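Local coordinates for protein sesquisabinene B synthase 2 (Santalum album, PDB 6A2A) that probably converts farnesyl diphosphate to the sesquiterpene sesquisabinene B, as a magnesium- or manganese-dependent terpene synthase of the Tpsb subfamily, at residues S193-I198 against A210-L215. Sequence-based numbering, arbitrary orientation.
Sequences SIEGKI and ALDLPL
Glu195 lies along one methyl of Leu211, and this pair makes up most of the contact. The two side chains approach from opposite directions. Followed outward, the glutamate meets Leu211 CD1 with nearly every atom. Glu195 CB lies 3.7 Å from Leu211 CD1, and Glu195 CG 3.8 Å from the same methyl. The carboxylate carbon Glu195 CD also comes to 3.7 Å of Leu211 CD1, and OE1 stays equally close. Glu195 OE2 is the more distant carboxylate oxygen from CD1 and has Leu211 CB at 4.1 Å. The shape of the chain explains this run of contacts. CG stands anti to the backbone N (chi1 -174°) and the chain is extended beyond it, which carries the carboxylate past the methyl. The interaction is van der Waals contact of the glutamate's methylene groups and carboxylate with a leucine branch. Glu195 OE2 also lies 4.3 Å from Asp212 OD1, an atom of like charge. The two acids may repel each other mildly at this surface position. A weak hydrogen bond from Ser208 OG to OE2 gives the carboxylate a partner on helix 201-212, which also carries Leu211. With an alanine here, Leu211 CD1 would probably lose the cover of the glutamate chain, and Ser208 OG its weak carboxylate partner. The backbone behind Glu195 is a type II beta turn from Ile194 to Lys197, closed by Lys197 N to Ile194 O at 3.0 Å. Glu195 and Gly196 are its central residues, the glycine with positive phi (85°). The turn belongs to the loop joining helices 178-192 and 201-212, and Glu195 reaches from it to the last turn of the second helix. Helix 160-170 packs nearby, touching Ile194 through Val160 and Ala210 through Leu164. The contact thus ties an interhelical loop to the end of the following helix, at the surface of the mainly helical N-terminal domain and away from the metal site.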
ATOM      1  N   SER A 193     -33.503 -20.031  34.701  1.00 31.01           N
ATOM      2  CA  SER A 193     -34.695 -19.824  35.574  1.00 37.33           C
ATOM      3  C   SER A 193     -34.574 -18.505  36.344  1.00 43.77           C
ATOM      4  O   SER A 193     -35.387 -18.278  37.266  1.00 49.59           O
ATOM      5  CB  SER A 193     -34.868 -20.932  36.564  1.00 36.87           C
ATOM      6  OG  SER A 193     -35.161 -22.140  35.902  1.00 44.77           O
ATOM      7  N   ILE A 194     -33.552 -17.692  36.029  1.00 39.65           N
ATOM      8  CA  ILE A 194     -33.353 -16.379  36.698  1.00 29.97           C
ATOM      9  C   ILE A 194     -32.807 -15.306  35.747  1.00 34.81           C
ATOM     10  O   ILE A 194     -32.667 -14.189  36.155  1.00 37.33           O
ATOM     11  CB  ILE A 194     -32.471 -16.550  37.933  1.00 33.08           C
ATOM     12  CG1 ILE A 194     -31.031 -16.930  37.561  1.00 38.73           C
ATOM     13  CG2 ILE A 194     -33.060 -17.552  38.897  1.00 31.77           C
ATOM     14  CD1 ILE A 194     -30.075 -17.027  38.725  1.00 35.62           C
ATOM     15  N   GLU A 195     -32.529 -15.607  34.474  1.00 36.25           N
ATOM     16  CA  GLU A 195     -31.915 -14.647  33.569  1.00 37.45           C
ATOM     17  C   GLU A 195     -32.870 -13.449  33.535  1.00 39.60           C
ATOM     18  O   GLU A 195     -34.109 -13.640  33.487  1.00 46.90           O
ATOM     19  CB  GLU A 195     -31.736 -15.218  32.153  1.00 32.26           C
ATOM     20  CG  GLU A 195     -30.972 -14.318  31.197  1.00 38.85           C
ATOM     21  CD  GLU A 195     -30.875 -14.825  29.749  1.00 44.01           C
ATOM     22  OE1 GLU A 195     -31.542 -15.840  29.403  1.00 38.52           O
ATOM     23  OE2 GLU A 195     -30.090 -14.233  28.961  1.00 48.36           O
ATOM     24  N   GLY A 196     -32.323 -12.243  33.629  1.00 39.66           N
ATOM     25  CA  GLY A 196     -33.148 -11.045  33.447  1.00 36.35           C
ATOM     26  C   GLY A 196     -33.843 -10.631  34.742  1.00 42.67           C
ATOM     27  O   GLY A 196     -34.308  -9.466  34.831  1.00 41.46           O
ATOM     28  N   LYS A 197     -33.901 -11.517  35.758  1.00 40.19           N
ATOM     29  CA  LYS A 197     -34.663 -11.234  37.004  1.00 37.51           C
ATOM     30  C   LYS A 197     -33.765 -11.243  38.252  1.00 42.46           C
ATOM     31  O   LYS A 197     -34.330 -11.390  39.349  1.00 38.13           O
ATOM     32  CB  LYS A 197     -35.777 -12.266  37.209  1.00 40.36           C
ATOM     33  CG  LYS A 197     -36.671 -12.518  36.004  1.00 48.61           C
ATOM     34  CD  LYS A 197     -37.915 -13.317  36.327  1.00 55.47           C
ATOM     35  CE  LYS A 197     -37.690 -14.809  36.258  1.00 61.61           C
ATOM     36  NZ  LYS A 197     -38.964 -15.534  36.012  1.00 68.68           N
ATOM     37  N   ILE A 198     -32.426 -11.033  38.111  1.00 36.38           N
ATOM     38  CA  ILE A 198     -31.456 -11.142  39.204  1.00 38.34           C
ATOM     39  C   ILE A 198     -31.288  -9.714  39.729  1.00 41.18           C
ATOM     40  O   ILE A 198     -30.897  -8.820  38.966  1.00 45.73           O
ATOM     41  CB  ILE A 198     -30.093 -11.766  38.772  1.00 37.60           C
ATOM     42  CG1 ILE A 198     -30.234 -13.194  38.229  1.00 36.97           C
ATOM     43  CG2 ILE A 198     -29.061 -11.791  39.877  1.00 36.17           C
ATOM     44  CD1 ILE A 198     -28.992 -13.689  37.478  1.00 33.03           C
ATOM     45  N   ALA A 210     -23.234 -14.549  29.757  1.00 18.97           N
ATOM     46  CA  ALA A 210     -22.784 -15.939  29.707  1.00 20.97           C
ATOM     47  C   ALA A 210     -23.772 -16.862  29.017  1.00 21.78           C
ATOM     48  O   ALA A 210     -23.358 -17.766  28.262  1.00 19.47           O
ATOM     49  CB  ALA A 210     -22.519 -16.456  31.086  1.00 22.56           C
ATOM     50  N   LEU A 211     -25.061 -16.717  29.278  1.00 19.02           N
ATOM     51  CA  LEU A 211     -26.073 -17.544  28.661  1.00 19.82           C
ATOM     52  C   LEU A 211     -26.122 -17.307  27.138  1.00 23.09           C
ATOM     53  O   LEU A 211     -26.420 -18.229  26.369  1.00 22.06           O
ATOM     54  CB  LEU A 211     -27.417 -17.276  29.328  1.00 21.10           C
ATOM     55  CG  LEU A 211     -27.552 -17.876  30.728  1.00 20.51           C
ATOM     56  CD1 LEU A 211     -28.848 -17.418  31.373  1.00 23.74           C
ATOM     57  CD2 LEU A 211     -27.525 -19.406  30.674  1.00 22.56           C
ATOM     58  N   ASP A 212     -25.857 -16.087  26.711  1.00 22.45           N
ATOM     59  CA  ASP A 212     -25.699 -15.801  25.269  1.00 21.43           C
ATOM     60  C   ASP A 212     -24.518 -16.546  24.690  1.00 22.06           C
ATOM     61  O   ASP A 212     -24.681 -17.248  23.672  1.00 22.46           O
ATOM     62  CB  ASP A 212     -25.549 -14.304  25.001  1.00 21.81           C
ATOM     63  CG  ASP A 212     -26.852 -13.536  25.137  1.00 27.28           C
ATOM     64  OD1 ASP A 212     -27.936 -14.104  25.256  1.00 27.33           O
ATOM     65  OD2 ASP A 212     -26.731 -12.316  25.154  1.00 28.80           O
ATOM     66  N   LEU A 213     -23.327 -16.395  25.282  1.00 19.55           N
ATOM     67  CA  LEU A 213     -22.109 -17.146  24.880  1.00 18.67           C
ATOM     68  C   LEU A 213     -21.230 -17.340  26.110  1.00 18.77           C
ATOM     69  O   LEU A 213     -20.915 -16.364  26.802  1.00 18.83           O
ATOM     70  CB  LEU A 213     -21.289 -16.404  23.822  1.00 18.22           C
ATOM     71  CG  LEU A 213     -21.830 -16.410  22.393  1.00 20.21           C
ATOM     72  CD1 LEU A 213     -21.007 -15.472  21.534  1.00 19.36           C
ATOM     73  CD2 LEU A 213     -21.864 -17.796  21.790  1.00 21.86           C
ATOM     74  N   PRO A 214     -20.781 -18.571  26.371  1.00 18.74           N
ATOM     75  CA  PRO A 214     -19.800 -18.743  27.434  1.00 18.79           C
ATOM     76  C   PRO A 214     -18.485 -18.008  27.166  1.00 18.32           C
ATOM     77  O   PRO A 214     -18.131 -17.738  26.010  1.00 16.67           O
ATOM     78  CB  PRO A 214     -19.587 -20.257  27.545  1.00 18.66           C
ATOM     79  CG  PRO A 214     -20.093 -20.788  26.248  1.00 18.99           C
ATOM     80  CD  PRO A 214     -21.132 -19.829  25.712  1.00 20.05           C
ATOM     81  N   LEU A 215     -17.728 -17.654  28.212  1.00 17.18           N
ATOM     82  CA  LEU A 215     -16.522 -16.967  28.083  1.00 17.22           C
ATOM     83  C   LEU A 215     -15.566 -17.687  27.109  1.00 18.65           C
ATOM     84  O   LEU A 215     -14.849 -17.036  26.344  1.00 17.09           O
ATOM     85  CB  LEU A 215     -15.869 -16.824  29.471  1.00 18.01           C
ATOM     86  CG  LEU A 215     -14.540 -16.107  29.510  1.00 19.48           C
ATOM     87  CD1 LEU A 215     -14.669 -14.712  28.984  1.00 21.33           C
ATOM     88  CD2 LEU A 215     -13.961 -16.050  30.928  1.00 21.24           C
TER